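Side-chain contacts in SecB-like chaperone Rv1957 (Mycobacterium tuberculosis, PDB 5MTW), which is a homotetrameric chaperone that keeps the antitoxin HigA1 from aggregating and is required for neutralising the toxin HigB1: residues Gly19-Leu22 and Ala23-Gln27; Asp122-Glu125 and Glu126-Thr129; Glu146-Tyr149 and Asp150-Arg154. One frame throughout, in Å; residues are numbered along the deposited sequence.

Contact 1: Gly19-Leu22 and Ala23-Gln27; sequences GARL and AARAQ
The guanidinium of Arg-25 meets the carbonyl of Arg-21 with its edge, not its face: Arg-21 O lies in the guanidinium plane, 3.1 Å from Arg-25 NH1, in a weak, bent hydrogen bond. A bend at chi3 (-144°) brings NH1 to the preceding turn, where it also sits 4.0 Å from Arg-21 CG. That CG lies next to the carbonyl of its own residue because chi1 is -176°, and the extended remainder of Arg-21 carries its guanidinium to a plane 23° from that of Arg-25. Each arginine has its stronger partner outside this stretch: Arg-21 in Glu-127, Arg-25 in Glu-120.

The backbone beneath is a short helix with Gly-19 as N-cap, whose O receives Ala-23 N at 2.9 Å. Near strand 26-40 a bond spanning three residues appears, Arg-25 N to Leu-22 O at 3.2 Å, with the donor above the carbonyl plane. On the inner side, Leu-22 CD1 approaches Ala-26 CB at 4.3 Å, and both side chains also pack on Tyr-131 of helix 125-154. Two arginines served by glutamates on one side and aliphatic groups on the other imply an amphipathic turn, tied to its surroundings by salt bridges and apolar contact alike.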
loop_
_atom_site.group_PDB
_atom_site.type_symbol
_atom_site.label_atom_id
_atom_site.label_comp_id
_atom_site.label_asym_id
_atom_site.label_seq_id
_atom_site.Cartn_x
_atom_site.Cartn_y
_atom_site.Cartn_z
ATOM N N GLY A 19 -17.523 3.389 -27.807
ATOM C CA GLY A 19 -16.226 3.849 -27.348
ATOM C C GLY A 19 -15.060 3.105 -27.972
ATOM O O GLY A 19 -13.920 3.314 -27.535
ATOM N N ALA A 20 -15.324 2.250 -28.978
ATOM C CA ALA A 20 -14.250 1.483 -29.693
ATOM C C ALA A 20 -13.254 2.384 -30.406
ATOM O O ALA A 20 -12.027 2.143 -30.405
ATOM C CB ALA A 20 -14.847 0.522 -30.704
ATOM N N ARG A 21 -13.778 3.452 -30.996
ATOM C CA ARG A 21 -12.936 4.384 -31.720
ATOM C C ARG A 21 -11.891 5.084 -30.790
ATOM O O ARG A 21 -10.676 5.156 -31.097
ATOM C CB ARG A 21 -13.827 5.410 -32.435
ATOM C CG ARG A 21 -13.044 6.381 -33.320
ATOM C CD ARG A 21 -13.844 7.601 -33.799
ATOM N NE ARG A 21 -12.887 8.655 -34.144
ATOM C CZ ARG A 21 -12.758 9.837 -33.538
ATOM N NH1 ARG A 21 -13.572 10.243 -32.562
ATOM N NH2 ARG A 21 -11.791 10.646 -33.951
ATOM N N LEU A 22 -12.376 5.608 -29.664
ATOM C CA LEU A 22 -11.499 6.188 -28.665
ATOM C C LEU A 22 -10.595 5.135 -27.977
ATOM O O LEU A 22 -9.437 5.422 -27.672
ATOM C CB LEU A 22 -12.319 6.968 -27.657
ATOM C CG LEU A 22 -11.582 7.749 -26.605
ATOM C CD1 LEU A 22 -10.695 8.814 -27.195
ATOM C CD2 LEU A 22 -12.637 8.345 -25.707
ATOM N N ALA A 23 -11.090 3.910 -27.815
ATOM C CA ALA A 23 -10.277 2.828 -27.305
ATOM C C ALA A 23 -9.062 2.472 -28.162
ATOM O O ALA A 23 -8.123 1.924 -27.619
ATOM C CB ALA A 23 -11.123 1.594 -27.064
ATOM N N ALA A 24 -9.051 2.764 -29.467
ATOM C CA ALA A 24 -7.877 2.401 -30.317
ATOM C C ALA A 24 -6.844 3.503 -30.311
ATOM O O ALA A 24 -5.710 3.277 -30.722
ATOM C CB ALA A 24 -8.296 2.108 -31.754
ATOM N N ARG A 25 -7.251 4.701 -29.871
ATOM C CA ARG A 25 -6.427 5.875 -29.917
ATOM C C ARG A 25 -6.014 6.473 -28.570
ATOM O O ARG A 25 -5.189 7.374 -28.548
ATOM C CB ARG A 25 -7.096 6.939 -30.815
ATOM C CG ARG A 25 -6.627 6.793 -32.286
ATOM C CD ARG A 25 -7.506 7.499 -33.318
ATOM N NE ARG A 25 -7.597 6.719 -34.563
ATOM C CZ ARG A 25 -8.428 5.695 -34.768
ATOM N NH1 ARG A 25 -9.281 5.293 -33.829
ATOM N NH2 ARG A 25 -8.415 5.069 -35.927
ATOM N N ALA A 26 -6.556 5.935 -27.474
ATOM C CA ALA A 26 -6.326 6.451 -26.123
ATOM C C ALA A 26 -5.264 5.660 -25.380
ATOM O O ALA A 26 -5.238 4.424 -25.433
ATOM C CB ALA A 26 -7.624 6.474 -25.327
ATOM N N GLN A 27 -4.396 6.380 -24.675
ATOM C CA GLN A 27 -3.349 5.760 -23.883
ATOM C C GLN A 27 -3.453 6.224 -22.404
ATOM O O GLN A 27 -3.686 7.406 -22.117
ATOM C CB GLN A 27 -1.990 6.026 -24.502
ATOM C CG GLN A 27 -0.851 5.234 -23.850
ATOM C CD GLN A 27 -1.130 3.748 -23.774
ATOM O OE1 GLN A 27 -1.713 3.236 -22.815
ATOM N NE2 GLN A 27 -0.761 3.051 -24.829
#

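Contact 2: Asp122-Glu125 and Glu126-Thr129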
loop_
_atom_site.group_PDB
_atom_site.type_symbol
_atom_site.label_atom_id
_atom_site.label_comp_id
_atom_site.label_asym_id
_atom_site.label_seq_id
_atom_site.Cartn_x
_atom_site.Cartn_y
_atom_site.Cartn_z
ATOM N N ASP A 122 -12.562 15.042 -33.277
ATOM C CA ASP A 122 -12.599 15.029 -31.793
ATOM C C ASP A 122 -13.569 13.965 -31.187
ATOM O O ASP A 122 -14.672 13.735 -31.689
ATOM C CB ASP A 122 -13.032 16.395 -31.236
ATOM C CG ASP A 122 -11.945 17.426 -31.286
ATOM O OD1 ASP A 122 -10.833 17.094 -31.652
ATOM O OD2 ASP A 122 -12.185 18.593 -30.933
ATOM N N PRO A 123 -13.158 13.326 -30.086
ATOM C CA PRO A 123 -14.098 12.460 -29.372
ATOM C C PRO A 123 -15.318 13.236 -28.803
ATOM O O PRO A 123 -15.169 14.360 -28.289
ATOM C CB PRO A 123 -13.253 11.884 -28.243
ATOM C CG PRO A 123 -11.835 11.958 -28.739
ATOM C CD PRO A 123 -11.758 13.109 -29.691
ATOM N N THR A 124 -16.509 12.650 -28.902
ATOM C CA THR A 124 -17.725 13.258 -28.326
ATOM C C THR A 124 -17.984 12.778 -26.866
ATOM O O THR A 124 -17.369 11.793 -26.418
ATOM C CB THR A 124 -18.941 12.883 -29.169
ATOM O OG1 THR A 124 -19.115 11.464 -29.123
ATOM C CG2 THR A 124 -18.766 13.348 -30.617
ATOM N N GLU A 125 -18.883 13.482 -26.166
ATOM C CA GLU A 125 -19.303 13.161 -24.811
ATOM C C GLU A 125 -19.770 11.718 -24.633
ATOM O O GLU A 125 -19.498 11.114 -23.602
ATOM C CB GLU A 125 -20.335 14.176 -24.307
ATOM C CG GLU A 125 -21.151 13.757 -23.086
ATOM C CD GLU A 125 -22.040 14.882 -22.583
ATOM O OE1 GLU A 125 -22.401 15.762 -23.397
ATOM O OE2 GLU A 125 -22.371 14.893 -21.377
ATOM N N GLU A 126 -20.397 11.140 -25.661
ATOM C CA GLU A 126 -20.833 9.732 -25.628
ATOM C C GLU A 126 -19.658 8.789 -25.670
ATOM O O GLU A 126 -19.661 7.764 -24.984
ATOM C CB GLU A 126 -21.758 9.395 -26.814
ATOM C CG GLU A 126 -23.112 10.083 -26.756
ATOM C CD GLU A 126 -23.026 11.598 -26.977
ATOM O OE1 GLU A 126 -22.226 12.032 -27.846
ATOM O OE2 GLU A 126 -23.733 12.356 -26.267
ATOM N N GLU A 127 -18.702 9.082 -26.554
ATOM C CA GLU A 127 -17.525 8.270 -26.726
ATOM C C GLU A 127 -16.669 8.244 -25.398
ATOM O O GLU A 127 -16.277 7.203 -24.931
ATOM C CB GLU A 127 -16.700 8.767 -27.916
ATOM C CG GLU A 127 -17.352 8.622 -29.296
ATOM C CD GLU A 127 -16.385 8.871 -30.473
ATOM O OE1 GLU A 127 -15.642 9.865 -30.491
ATOM O OE2 GLU A 127 -16.353 8.065 -31.420
ATOM N N LEU A 128 -16.440 9.419 -24.821
ATOM C CA LEU A 128 -15.737 9.584 -23.581
ATOM C C LEU A 128 -16.428 8.828 -22.451
ATOM O O LEU A 128 -15.762 8.089 -21.702
ATOM C CB LEU A 128 -15.617 11.068 -23.272
ATOM C CG LEU A 128 -14.638 11.732 -24.239
ATOM C CD1 LEU A 128 -14.928 13.241 -24.415
ATOM C CD2 LEU A 128 -13.236 11.503 -23.735
ATOM N N THR A 129 -17.755 9.000 -22.337
ATOM C CA THR A 129 -18.598 8.320 -21.310
ATOM C C THR A 129 -18.530 6.802 -21.462
ATOM O O THR A 129 -18.266 6.120 -20.517
ATOM C CB THR A 129 -20.047 8.849 -21.335
ATOM O OG1 THR A 129 -20.022 10.203 -20.873
ATOM C CG2 THR A 129 -20.950 8.087 -20.415
#
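Glu-125 O is held by two donors of one residue, Thr-129 OG1 at 2.9 Å and Thr-129 N at 3.0 Å, which arrive from opposite faces of the carbonyl plane. The hydroxyl can reach back one turn because chi1 of Thr-129 (-68°) swings OG1 to the side of its own backbone N, so that both donors face the same oxygen. One residue earlier, Leu-128 N points at Thr-124 O along an almost straight N-H...O line of 173°. These bonds open helix 125-154, the long helix of this SecB-like fold, which follows the loop after strand 99-114. Thr-124 is its N-cap, and of a capping box the half from side chain to N-cap backbone is seen, in weak form: Glu-127 OE1 takes a weak hydrogen bond from Thr-124 N at 3.3 Å, although its stronger partner is Arg-21. The threonine hydroxyl rests against Glu-127 CG, also at 3.3 Å, and gives a weak bond to Glu-126 OE1, a carboxylate folded back by a bend at chi2 (69°). Three acidic side chains in succession at a helix start would probably be eased by the helix dipole, even though Glu-125 OE1 and Glu-126 OE2 come within 4.6 Å of each other. On the buried flank, Pro-123 CB meets Leu-128 CG at 4.2 Å, and both side chains touch Leu-22 of helix 20-25.

Contact 3: Glu146-Tyr149 and Asp150-Arg154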
loop_
_atom_site.group_PDB
_atom_site.type_symbol
_atom_site.label_atom_id
_atom_site.label_comp_id
_atom_site.label_asym_id
_atom_site.label_seq_id
_atom_site.Cartn_x
_atom_site.Cartn_y
_atom_site.Cartn_z
ATOM N N GLU A 146 -7.303 -2.151 -3.691
ATOM C CA GLU A 146 -6.098 -2.106 -2.887
ATOM C C GLU A 146 -6.240 -1.038 -1.779
ATOM O O GLU A 146 -5.795 -1.217 -0.658
ATOM C CB GLU A 146 -4.842 -1.847 -3.702
ATOM C CG GLU A 146 -3.559 -1.879 -2.863
ATOM C CD GLU A 146 -3.253 -0.563 -2.143
ATOM O OE1 GLU A 146 -3.730 0.495 -2.587
ATOM O OE2 GLU A 146 -2.526 -0.556 -1.107
ATOM N N TYR A 147 -6.887 0.071 -2.113
ATOM C CA TYR A 147 -7.048 1.112 -1.155
ATOM C C TYR A 147 -7.971 0.708 0.016
ATOM O O TYR A 147 -7.725 1.066 1.176
ATOM C CB TYR A 147 -7.530 2.435 -1.893
ATOM C CG TYR A 147 -7.568 3.546 -0.941
ATOM C CD1 TYR A 147 -6.388 4.043 -0.371
ATOM C CD2 TYR A 147 -8.756 4.123 -0.556
ATOM C CE1 TYR A 147 -6.408 5.064 0.581
ATOM C CE2 TYR A 147 -8.786 5.130 0.370
ATOM C CZ TYR A 147 -7.604 5.597 0.947
ATOM O OH TYR A 147 -7.727 6.586 1.953
ATOM N N VAL A 148 -9.056 -0.008 -0.306
ATOM C CA VAL A 148 -9.954 -0.492 0.683
ATOM C C VAL A 148 -9.257 -1.474 1.636
ATOM O O VAL A 148 -9.459 -1.445 2.804
ATOM C CB VAL A 148 -11.249 -1.001 0.077
ATOM C CG1 VAL A 148 -12.116 -1.702 1.091
ATOM C CG2 VAL A 148 -12.072 0.168 -0.516
ATOM N N TYR A 149 -8.394 -2.305 1.054
ATOM C CA TYR A 149 -7.695 -3.317 1.807
ATOM C C TYR A 149 -6.715 -2.606 2.755
ATOM O O TYR A 149 -6.576 -2.958 3.909
ATOM C CB TYR A 149 -6.951 -4.275 0.857
ATOM C CG TYR A 149 -6.028 -5.202 1.580
ATOM C CD1 TYR A 149 -6.488 -6.351 2.195
ATOM C CD2 TYR A 149 -4.675 -4.939 1.644
ATOM C CE1 TYR A 149 -5.615 -7.211 2.797
ATOM C CE2 TYR A 149 -3.793 -5.788 2.270
ATOM C CZ TYR A 149 -4.268 -6.933 2.859
ATOM O OH TYR A 149 -3.373 -7.807 3.507
ATOM N N ASP A 150 -6.039 -1.582 2.239
ATOM C CA ASP A 150 -5.019 -0.862 3.030
ATOM C C ASP A 150 -5.692 -0.085 4.174
ATOM O O ASP A 150 -5.251 -0.134 5.311
ATOM C CB ASP A 150 -4.192 0.018 2.159
ATOM C CG ASP A 150 -3.258 0.981 2.952
ATOM O OD1 ASP A 150 -3.732 2.021 3.386
ATOM O OD2 ASP A 150 -2.093 0.694 3.204
ATOM N N LEU A 151 -6.785 0.602 3.828
ATOM C CA LEU A 151 -7.486 1.395 4.806
ATOM C C LEU A 151 -8.081 0.628 5.903
ATOM O O LEU A 151 -7.969 0.999 7.136
ATOM C CB LEU A 151 -8.573 2.180 4.050
ATOM C CG LEU A 151 -9.339 3.279 4.744
ATOM C CD1 LEU A 151 -8.505 4.372 5.471
ATOM C CD2 LEU A 151 -10.233 3.897 3.640
ATOM N N THR A 152 -8.766 -0.453 5.570
ATOM C CA THR A 152 -9.373 -1.204 6.609
ATOM C C THR A 152 -8.350 -1.770 7.539
ATOM O O THR A 152 -8.590 -1.829 8.706
ATOM C CB THR A 152 -10.346 -2.281 6.067
ATOM O OG1 THR A 152 -9.666 -3.082 5.113
ATOM C CG2 THR A 152 -11.505 -1.612 5.415
ATOM N N GLY A 153 -7.171 -2.175 7.006
ATOM C CA GLY A 153 -6.049 -2.653 7.841
ATOM C C GLY A 153 -5.589 -1.533 8.800
ATOM O O GLY A 153 -5.313 -1.738 9.968
ATOM N N ARG A 154 -5.493 -0.302 8.266
ATOM C CA ARG A 154 -4.939 0.791 9.061
ATOM C C ARG A 154 -5.922 1.136 10.219
ATOM O O ARG A 154 -5.485 1.632 11.245
ATOM C CB ARG A 154 -4.724 2.013 8.181
ATOM C CG ARG A 154 -3.453 1.881 7.316
ATOM C CD ARG A 154 -3.223 3.159 6.503
ATOM N NE ARG A 154 -2.203 2.943 5.529
ATOM C CZ ARG A 154 -0.900 3.031 5.732
ATOM N NH1 ARG A 154 -0.421 3.296 6.892
ATOM N NH2 ARG A 154 -0.036 2.776 4.730
#
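Thr-152 and Val-148 make the close-fitting side of this helical segment. Val-148 O accepts from Thr-152 OG1 at 2.8 Å as well as from Thr-152 N at 3.0 Å. With chi1 at 53° the hydroxyl lies between the threonine's own N and carbonyl carbon, which brings it back to the carbonyl of the preceding turn, and it also bonds Leu-160 N of the following loop. Next to it Leu-151 CD2 leans obliquely on the Tyr-147 ring, 3.8 Å from CE2, while the Tyr-147 hydroxyl bonds Thr-36 and its ring meets Phe-106 edge-to-face. This is the last part of helix 125-154, which in the SecB-like fold packs across the antiparallel sheet with one side and here meets other subunits of the tetramer with another. That second side is ionic and holds the partly exposed residues, Glu-146 and Arg-154. Glu-146 and Asp-150 run alongside each other, OE2 to OD2 at 4.5 Å, a proximity that the arginines around them probably make tolerable. Arg-154 NE bonds Asp-150 OD1 on its syn side at 2.8 Å, nearly in the guanidinium plane, whereas Glu-146 is paired with Arg-154 of the fourth subunit. On a further side of the helix, the Tyr-149 ring stacks on Tyr-149 of the third subunit.

How the contacts relate
Contact 1 lies on helix 20-25 and the first residues of strand 26-40, contact 2 on a loop and the start of helix 125-154; at one end of the chain the two touch through a salt bridge and apolar packing. Contact 3 lies near the other end of that long helix, its centre about 34 Å from that of contact 2. The first two are partly buried, with much of their charge at the surface; the third is buried, and its charges are met both within the helix and by the fourth subunit. Threonine hydroxyls reach back to carbonyls in contacts 2 and 3, at a helix start in one, in the other far along the helix, on the side against the sheet and the loop that follows.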